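Local coordinates for protein antigen 43 (Escherichia coli, PDB 4KH3) that mediates self-association of bacterial cells as an autotransporter adhesin, driving the clumping and aggregation linked to biofilm formation, at residues 404-407 and 408-412. Numbering follows the deposited sequence.
Sequences TTLN and NGAIL
A type I' beta turn from Asn407 to Ala410 makes a corner of the parallel beta-helix, taking the chain from strand 403-407 on one face to strand 410-414 on the next. The short strand axes run at 130° to each other and come no closer than 6.3 Å; each strand pairs in parallel with its equivalents in neighbouring coils, 403-407 with 382-389 and 423-426, 410-414 with 392-395 and 431-434, so the two lie on different faces. Ala410 N donates to Asn407 O at 3.0 Å; the bond is bent, 137° at the hydrogen, and the donor stands above the carbonyl plane. Positive phi at both Asn408 and Gly409 sets the turn apart from type I. Asn407 OD1 accepts from Arg427 N, and Asn408 ND2 donates to Asn389 OD1, so the corner is tied to the coils before and after it. Inside the bend, the methyl of Ala410 faces Leu406, with CB to CB 4.0 Å, and both also touch Val388. Further along the strands, the side chains of Leu406 and Leu412 cross at about a right angle. Leu406 CD1 lies 4.1 Å from Leu412 CB; with CG of Leu412 anti to its backbone N, CD2 of Leu412 also comes within 4.1 Å of Leu406 CD1.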
loop_
_atom_site.group_PDB
_atom_site.type_symbol
_atom_site.label_atom_id
_atom_site.label_comp_id
_atom_site.label_asym_id
_atom_site.label_seq_id
_atom_site.Cartn_x
_atom_site.Cartn_y
_atom_site.Cartn_z
ATOM N N THR A 404 36.756 -6.658 2.918
ATOM C CA THR A 404 35.499 -6.553 2.190
ATOM C C THR A 404 35.103 -7.930 1.637
ATOM O O THR A 404 35.779 -8.486 0.774
ATOM C CB THR A 404 35.618 -5.549 1.039
ATOM O OG1 THR A 404 35.938 -4.255 1.567
ATOM C CG2 THR A 404 34.317 -5.465 0.262
ATOM N N THR A 405 34.003 -8.469 2.145
ATOM C CA THR A 405 33.588 -9.825 1.829
ATOM C C THR A 405 32.370 -9.866 0.907
ATOM O O THR A 405 31.360 -9.203 1.161
ATOM C CB THR A 405 33.284 -10.589 3.110
ATOM O OG1 THR A 405 34.443 -10.567 3.955
ATOM C CG2 THR A 405 32.894 -12.025 2.798
ATOM N N LEU A 406 32.481 -10.635 -0.173
ATOM C CA LEU A 406 31.391 -10.797 -1.130
ATOM C C LEU A 406 30.986 -12.263 -1.211
ATOM O O LEU A 406 31.729 -13.078 -1.744
ATOM C CB LEU A 406 31.818 -10.305 -2.509
ATOM C CG LEU A 406 32.349 -8.871 -2.603
ATOM C CD1 LEU A 406 32.720 -8.552 -4.041
ATOM C CD2 LEU A 406 31.353 -7.836 -2.053
ATOM N N ASN A 407 29.818 -12.596 -0.668
ATOM C CA ASN A 407 29.330 -13.971 -0.649
ATOM C C ASN A 407 27.921 -14.108 -1.232
ATOM O O ASN A 407 27.167 -13.135 -1.299
ATOM C CB ASN A 407 29.293 -14.519 0.781
ATOM C CG ASN A 407 30.670 -14.784 1.357
ATOM O OD1 ASN A 407 31.636 -15.005 0.631
ATOM N ND2 ASN A 407 30.757 -14.788 2.684
ATOM N N ASN A 408 27.598 -15.326 -1.667
ATOM C CA ASN A 408 26.225 -15.770 -1.897
ATOM C C ASN A 408 25.310 -14.834 -2.674
ATOM O O ASN A 408 24.227 -14.501 -2.200
ATOM C CB ASN A 408 25.567 -16.069 -0.554
ATOM C CG ASN A 408 26.280 -17.159 0.204
ATOM O OD1 ASN A 408 26.652 -18.180 -0.367
ATOM N ND2 ASN A 408 26.479 -16.949 1.497
ATOM N N GLY A 409 25.733 -14.422 -3.862
ATOM C CA GLY A 409 24.890 -13.597 -4.704
ATOM C C GLY A 409 25.184 -12.119 -4.558
ATOM O O GLY A 409 24.493 -11.277 -5.135
ATOM N N ALA A 410 26.213 -11.805 -3.779
ATOM C CA ALA A 410 26.617 -10.425 -3.576
ATOM C C ALA A 410 26.898 -9.727 -4.902
ATOM O O ALA A 410 27.436 -10.321 -5.836
ATOM C CB ALA A 410 27.833 -10.366 -2.676
ATOM N N ILE A 411 26.507 -8.465 -4.984
ATOM C CA ILE A 411 26.857 -7.640 -6.129
ATOM C C ILE A 411 27.554 -6.387 -5.616
ATOM O O ILE A 411 27.113 -5.767 -4.652
ATOM C CB ILE A 411 25.625 -7.244 -6.954
ATOM C CG1 ILE A 411 24.975 -8.479 -7.577
ATOM C CG2 ILE A 411 26.004 -6.247 -8.040
ATOM C CD1 ILE A 411 23.771 -8.148 -8.452
ATOM N N LEU A 412 28.666 -6.048 -6.253
ATOM C CA LEU A 412 29.407 -4.842 -5.949
ATOM C C LEU A 412 29.507 -4.071 -7.243
ATOM O O LEU A 412 30.215 -4.476 -8.161
ATOM C CB LEU A 412 30.795 -5.187 -5.420
ATOM C CG LEU A 412 31.814 -4.050 -5.369
ATOM C CD1 LEU A 412 31.273 -2.870 -4.587
ATOM C CD2 LEU A 412 33.098 -4.559 -4.751
#